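Local coordinates for protein separin (Saccharomyces cerevisiae, PDB 5U1T) that cleaves the cohesin subunit MCD1/SCC1 at the onset of anaphase as a caspase-like cysteine protease, and is held inactive by securin for most of the cell cycle, at residues 734-748 with 784-798. Residues are numbered along the deposited sequence; the frame is centred on the assembly and turned at random.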
loop_
_atom_site.group_PDB
_atom_site.type_symbol
_atom_site.label_atom_id
_atom_site.label_comp_id
_atom_site.label_asym_id
_atom_site.label_seq_id
_atom_site.Cartn_x
_atom_site.Cartn_y
_atom_site.Cartn_z
ATOM N N LYS A 734 -1.386 1.284 10.429
ATOM C CA LYS A 734 -2.379 1.820 9.507
ATOM C C LYS A 734 -2.285 3.344 9.386
ATOM O O LYS A 734 -2.521 3.892 8.311
ATOM C CB LYS A 734 -3.786 1.396 9.937
ATOM C CG LYS A 734 -4.176 -0.005 9.462
ATOM C CD LYS A 734 -5.456 -0.498 10.131
ATOM C CE LYS A 734 -5.900 -1.850 9.569
ATOM N NZ LYS A 734 -7.337 -2.178 9.897
ATOM N N VAL A 735 -1.935 4.017 10.482
ATOM C CA VAL A 735 -1.687 5.462 10.470
ATOM C C VAL A 735 -0.500 5.815 9.554
ATOM O O VAL A 735 -0.589 6.714 8.716
ATOM C CB VAL A 735 -1.432 6.003 11.916
ATOM C CG1 VAL A 735 -0.710 7.331 11.901
ATOM C CG2 VAL A 735 -2.741 6.127 12.686
ATOM N N ILE A 736 0.605 5.098 9.712
ATOM C CA ILE A 736 1.783 5.347 8.904
ATOM C C ILE A 736 1.444 5.121 7.444
ATOM O O ILE A 736 1.824 5.911 6.592
ATOM C CB ILE A 736 2.964 4.451 9.314
ATOM C CG1 ILE A 736 3.334 4.685 10.779
ATOM C CG2 ILE A 736 4.171 4.746 8.461
ATOM C CD1 ILE A 736 4.514 3.840 11.250
ATOM N N LEU A 737 0.710 4.050 7.159
ATOM C CA LEU A 737 0.274 3.773 5.791
ATOM C C LEU A 737 -0.588 4.903 5.222
ATOM O O LEU A 737 -0.504 5.198 4.034
ATOM C CB LEU A 737 -0.497 2.457 5.720
ATOM C CG LEU A 737 0.304 1.179 5.948
ATOM C CD1 LEU A 737 -0.637 -0.011 6.058
ATOM C CD2 LEU A 737 1.328 0.954 4.853
ATOM N N LEU A 738 -1.415 5.526 6.063
ATOM C CA LEU A 738 -2.239 6.646 5.616
ATOM C C LEU A 738 -1.350 7.786 5.138
ATOM O O LEU A 738 -1.575 8.375 4.076
ATOM C CB LEU A 738 -3.162 7.143 6.733
ATOM C CG LEU A 738 -3.975 8.386 6.371
ATOM C CD1 LEU A 738 -5.122 8.020 5.458
ATOM C CD2 LEU A 738 -4.460 9.119 7.600
ATOM N N ASN A 739 -0.338 8.091 5.943
ATOM C CA ASN A 739 0.542 9.209 5.665
ATOM C C ASN A 739 1.450 8.899 4.486
ATOM O O ASN A 739 1.863 9.794 3.775
ATOM C CB ASN A 739 1.356 9.570 6.906
ATOM C CG ASN A 739 0.530 10.330 7.950
ATOM O OD1 ASN A 739 -0.203 9.725 8.734
ATOM N ND2 ASN A 739 0.663 11.650 7.975
ATOM N N ILE A 740 1.743 7.625 4.276
ATOM C CA ILE A 740 2.500 7.207 3.115
ATOM C C ILE A 740 1.683 7.499 1.861
ATOM O O ILE A 740 2.179 8.077 0.887
ATOM C CB ILE A 740 2.860 5.716 3.191
ATOM C CG1 ILE A 740 3.977 5.506 4.225
ATOM C CG2 ILE A 740 3.240 5.182 1.815
ATOM C CD1 ILE A 740 4.387 4.052 4.467
ATOM N N LYS A 741 0.413 7.119 1.911
ATOM C CA LYS A 741 -0.498 7.326 0.798
ATOM C C LYS A 741 -0.716 8.814 0.520
ATOM O O LYS A 741 -0.871 9.203 -0.627
ATOM C CB LYS A 741 -1.833 6.638 1.081
ATOM C CG LYS A 741 -2.660 6.305 -0.133
ATOM C CD LYS A 741 -4.025 5.826 0.277
ATOM C CE LYS A 741 -4.916 5.624 -0.915
ATOM N NZ LYS A 741 -6.307 5.385 -0.495
ATOM N N ILE A 742 -0.729 9.644 1.558
ATOM C CA ILE A 742 -0.921 11.070 1.353
ATOM C C ILE A 742 0.256 11.639 0.576
ATOM O O ILE A 742 0.066 12.303 -0.438
ATOM C CB ILE A 742 -1.085 11.829 2.671
ATOM C CG1 ILE A 742 -2.437 11.508 3.317
ATOM C CG2 ILE A 742 -1.010 13.308 2.424
ATOM C CD1 ILE A 742 -2.620 12.117 4.697
ATOM N N PHE A 743 1.471 11.339 1.029
ATOM C CA PHE A 743 2.688 11.810 0.359
ATOM C C PHE A 743 2.878 11.261 -1.060
ATOM O O PHE A 743 3.461 11.923 -1.901
ATOM C CB PHE A 743 3.927 11.471 1.200
ATOM C CG PHE A 743 4.100 12.356 2.395
ATOM C CD1 PHE A 743 4.007 13.732 2.271
ATOM C CD2 PHE A 743 4.330 11.815 3.645
ATOM C CE1 PHE A 743 4.146 14.561 3.385
ATOM C CE2 PHE A 743 4.464 12.633 4.766
ATOM C CZ PHE A 743 4.374 14.012 4.634
ATOM N N ASN A 744 2.390 10.052 -1.311
ATOM C CA ASN A 744 2.448 9.455 -2.634
ATOM C C ASN A 744 1.563 10.192 -3.635
ATOM O O ASN A 744 1.965 10.418 -4.774
ATOM C CB ASN A 744 2.040 7.980 -2.576
ATOM C CG ASN A 744 3.225 7.044 -2.627
ATOM O OD1 ASN A 744 4.349 7.455 -2.914
ATOM N ND2 ASN A 744 2.984 5.768 -2.355
ATOM N N GLU A 745 0.358 10.563 -3.215
ATOM C CA GLU A 745 -0.538 11.257 -4.125
ATOM C C GLU A 745 -0.154 12.716 -4.243
ATOM O O GLU A 745 -0.387 13.351 -5.274
ATOM C CB GLU A 745 -1.983 11.118 -3.676
ATOM C CG GLU A 745 -2.560 9.803 -4.120
ATOM C CD GLU A 745 -3.131 9.871 -5.512
ATOM O OE1 GLU A 745 -2.826 8.989 -6.337
ATOM O OE2 GLU A 745 -3.909 10.796 -5.776
ATOM N N SER A 746 0.445 13.238 -3.184
ATOM C CA SER A 746 0.907 14.605 -3.197
ATOM C C SER A 746 2.044 14.787 -4.209
ATOM O O SER A 746 2.173 15.844 -4.836
ATOM C CB SER A 746 1.355 15.029 -1.815
ATOM O OG SER A 746 1.552 16.425 -1.803
ATOM N N ALA A 747 2.856 13.747 -4.366
ATOM C CA ALA A 747 3.864 13.730 -5.412
ATOM C C ALA A 747 3.202 13.841 -6.793
ATOM O O ALA A 747 3.633 14.640 -7.629
ATOM C CB ALA A 747 4.718 12.466 -5.327
ATOM N N LYS A 748 2.154 13.043 -7.015
ATOM C CA LYS A 748 1.431 13.002 -8.280
ATOM C C LYS A 748 0.810 14.366 -8.601
ATOM O O LYS A 748 0.892 14.845 -9.735
ATOM C CB LYS A 748 0.354 11.914 -8.232
ATOM C CG LYS A 748 -0.061 11.329 -9.576
ATOM C CD LYS A 748 -1.227 10.346 -9.418
ATOM C CE LYS A 748 -1.558 9.636 -10.729
ATOM N NZ LYS A 748 -0.562 8.579 -11.041
ATOM N N SER A 784 -2.402 -4.926 5.727
ATOM C CA SER A 784 -1.389 -3.896 5.725
ATOM C C SER A 784 -0.206 -4.241 4.815
ATOM O O SER A 784 0.432 -3.354 4.277
ATOM C CB SER A 784 -0.912 -3.642 7.149
ATOM O OG SER A 784 -1.769 -2.704 7.761
ATOM N N ARG A 785 0.093 -5.523 4.638
ATOM C CA ARG A 785 1.211 -5.898 3.789
ATOM C C ARG A 785 0.877 -5.556 2.337
ATOM O O ARG A 785 1.727 -5.083 1.587
ATOM C CB ARG A 785 1.550 -7.382 3.942
ATOM C CG ARG A 785 2.752 -7.801 3.147
ATOM C CD ARG A 785 3.027 -9.258 3.303
ATOM N NE ARG A 785 1.939 -10.087 2.822
ATOM C CZ ARG A 785 1.918 -10.672 1.630
ATOM N NH1 ARG A 785 0.884 -11.416 1.274
ATOM N NH2 ARG A 785 2.926 -10.515 0.785
ATOM N N LEU A 786 -0.376 -5.787 1.956
ATOM C CA LEU A 786 -0.822 -5.505 0.612
ATOM C C LEU A 786 -0.878 -4.005 0.413
ATOM O O LEU A 786 -0.537 -3.513 -0.653
ATOM C CB LEU A 786 -2.193 -6.140 0.340
ATOM C CG LEU A 786 -2.307 -7.658 0.469
ATOM C CD1 LEU A 786 -3.749 -8.107 0.292
ATOM C CD2 LEU A 786 -1.375 -8.390 -0.491
ATOM N N ALA A 787 -1.309 -3.281 1.442
ATOM C CA ALA A 787 -1.385 -1.823 1.375
ATOM C C ALA A 787 -0.016 -1.256 1.038
ATOM O O ALA A 787 0.125 -0.426 0.146
ATOM C CB ALA A 787 -1.876 -1.247 2.684
ATOM N N LEU A 788 0.984 -1.746 1.765
ATOM C CA LEU A 788 2.366 -1.326 1.659
ATOM C C LEU A 788 2.997 -1.744 0.333
ATOM O O LEU A 788 3.896 -1.081 -0.162
ATOM C CB LEU A 788 3.157 -1.910 2.821
ATOM C CG LEU A 788 4.611 -1.490 2.902
ATOM C CD1 LEU A 788 4.671 0.018 2.992
ATOM C CD2 LEU A 788 5.221 -2.133 4.124
ATOM N N LEU A 789 2.537 -2.860 -0.226
ATOM C CA LEU A 789 2.999 -3.300 -1.526
ATOM C C LEU A 789 2.532 -2.325 -2.596
ATOM O O LEU A 789 3.314 -1.877 -3.428
ATOM C CB LEU A 789 2.496 -4.707 -1.820
ATOM C CG LEU A 789 3.372 -5.796 -1.210
ATOM C CD1 LEU A 789 2.791 -7.176 -1.482
ATOM C CD2 LEU A 789 4.796 -5.692 -1.755
ATOM N N LYS A 790 1.249 -1.992 -2.554
ATOM C CA LYS A 790 0.660 -1.064 -3.501
ATOM C C LYS A 790 1.366 0.290 -3.382
ATOM O O LYS A 790 1.724 0.910 -4.378
ATOM C CB LYS A 790 -0.850 -0.934 -3.262
ATOM C CG LYS A 790 -1.697 -1.956 -4.026
ATOM C CD LYS A 790 -1.544 -1.784 -5.582
ATOM C CE LYS A 790 -2.496 -2.708 -6.422
ATOM N NZ LYS A 790 -2.298 -2.566 -7.923
ATOM N N SER A 791 1.603 0.722 -2.154
ATOM C CA SER A 791 2.208 2.020 -1.904
ATOM C C SER A 791 3.676 2.109 -2.295
ATOM O O SER A 791 4.138 3.152 -2.763
ATOM C CB SER A 791 2.060 2.388 -0.434
ATOM O OG SER A 791 0.911 3.181 -0.246
ATOM N N LEU A 792 4.411 1.025 -2.093
ATOM C CA LEU A 792 5.852 1.053 -2.286
ATOM C C LEU A 792 6.193 0.970 -3.747
ATOM O O LEU A 792 7.183 1.546 -4.186
ATOM C CB LEU A 792 6.526 -0.093 -1.539
ATOM C CG LEU A 792 8.051 -0.075 -1.486
ATOM C CD1 LEU A 792 8.580 1.340 -1.173
ATOM C CD2 LEU A 792 8.554 -1.088 -0.463
ATOM N N SER A 793 5.384 0.226 -4.493
ATOM C CA SER A 793 5.600 0.098 -5.924
ATOM C C SER A 793 5.210 1.407 -6.595
ATOM O O SER A 793 5.851 1.831 -7.545
ATOM C CB SER A 793 4.812 -1.084 -6.510
ATOM O OG SER A 793 3.468 -1.064 -6.072
ATOM N N PHE A 794 4.174 2.047 -6.061
ATOM C CA PHE A 794 3.688 3.327 -6.557
ATOM C C PHE A 794 4.797 4.369 -6.476
ATOM O O PHE A 794 5.050 5.091 -7.442
ATOM C CB PHE A 794 2.464 3.784 -5.753
ATOM C CG PHE A 794 1.949 5.159 -6.123
ATOM C CD1 PHE A 794 2.650 6.318 -5.765
ATOM C CD2 PHE A 794 0.741 5.300 -6.784
ATOM C CE1 PHE A 794 2.172 7.581 -6.094
ATOM C CE2 PHE A 794 0.247 6.560 -7.108
ATOM C CZ PHE A 794 0.965 7.701 -6.764
ATOM N N SER A 795 5.449 4.457 -5.319
ATOM C CA SER A 795 6.435 5.499 -5.134
ATOM C C SER A 795 7.665 5.256 -6.023
ATOM O O SER A 795 8.258 6.212 -6.480
ATOM C CB SER A 795 6.824 5.627 -3.663
ATOM O OG SER A 795 7.769 4.651 -3.327
ATOM N N PHE A 796 8.031 4.014 -6.322
ATOM C CA PHE A 796 9.044 3.798 -7.367
ATOM C C PHE A 796 8.575 4.247 -8.767
ATOM O O PHE A 796 9.277 4.989 -9.439
ATOM C CB PHE A 796 9.481 2.335 -7.423
ATOM C CG PHE A 796 10.555 1.993 -6.427
ATOM C CD1 PHE A 796 11.882 2.347 -6.671
ATOM C CD2 PHE A 796 10.236 1.342 -5.236
ATOM C CE1 PHE A 796 12.881 2.051 -5.752
ATOM C CE2 PHE A 796 11.223 1.043 -4.312
ATOM C CZ PHE A 796 12.552 1.393 -4.568
ATOM N N PHE A 797 7.403 3.792 -9.197
ATOM C CA PHE A 797 6.780 4.300 -10.406
ATOM C C PHE A 797 6.813 5.847 -10.440
ATOM O O PHE A 797 7.285 6.451 -11.401
ATOM C CB PHE A 797 5.331 3.807 -10.525
ATOM C CG PHE A 797 5.183 2.304 -10.565
ATOM C CD1 PHE A 797 6.271 1.474 -10.800
ATOM C CD2 PHE A 797 3.934 1.717 -10.365
ATOM C CE1 PHE A 797 6.111 0.074 -10.826
ATOM C CE2 PHE A 797 3.766 0.334 -10.394
ATOM C CZ PHE A 797 4.854 -0.490 -10.633
ATOM N N GLN A 798 6.340 6.481 -9.378
ATOM C CA GLN A 798 6.272 7.928 -9.355
ATOM C C GLN A 798 7.647 8.594 -9.494
ATOM O O GLN A 798 7.800 9.532 -10.272
ATOM C CB GLN A 798 5.597 8.409 -8.070
ATOM C CG GLN A 798 4.915 9.760 -8.204
ATOM C CD GLN A 798 4.144 9.881 -9.515
ATOM O OE1 GLN A 798 3.130 9.209 -9.735
ATOM N NE2 GLN A 798 4.653 10.722 -10.413
#
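Asn744 on helix 729-752 reaches across to helix 782-805, where its ND2 donates a hydrogen bond of 2.9 Å to the backbone O of Ser791. The bond is bent, with an angle of 143° at the hydrogen, and the acceptor lies close to the amide plane; the same carbonyl still accepts the helical bond from Ser795 N. This is the closely packed part of the contact: Asn744 is buried, and its amide lies along the Phe794 ring. CG of Phe794, anti to the backbone N, carries the ring toward the amide; the two slide past each other in opposite directions, their planes 40° apart. With an alanine here, Ser791 O would probably lose its partner from the other helix, and a gap would be likely to open beside the Phe794 ring.

Toward the start of both segments the contact is apolar. Leu737 forks over the other helix, CD1 lying 3.8 Å from Ala787 CB while CD2 meets Leu788 CD1 at 3.9 Å, and Leu773 and Leu774 of helix 756-775 add to this core. Lys734 marks the looser, partly exposed end: it brings CG near Ser784 OG and sends its amine to Glu681. At the far end Lys748 crosses Gln798 at about a right angle, CG passing OE1 at 3.8 Å.

The axes of 734-748 and 784-798 approach to 10.1 Å at 24°, nearly parallel, as first and third of three successive helices; helix 756-775 lies between them in sequence and touches both. The contact is thus mixed, apolar around Leu737 and polar-aromatic around Asn744, with Leu737, Asn744 and Phe794 burying the most surface, and the one hydrogen bond between the segments implies a fixed rotation for the Asn744 amide.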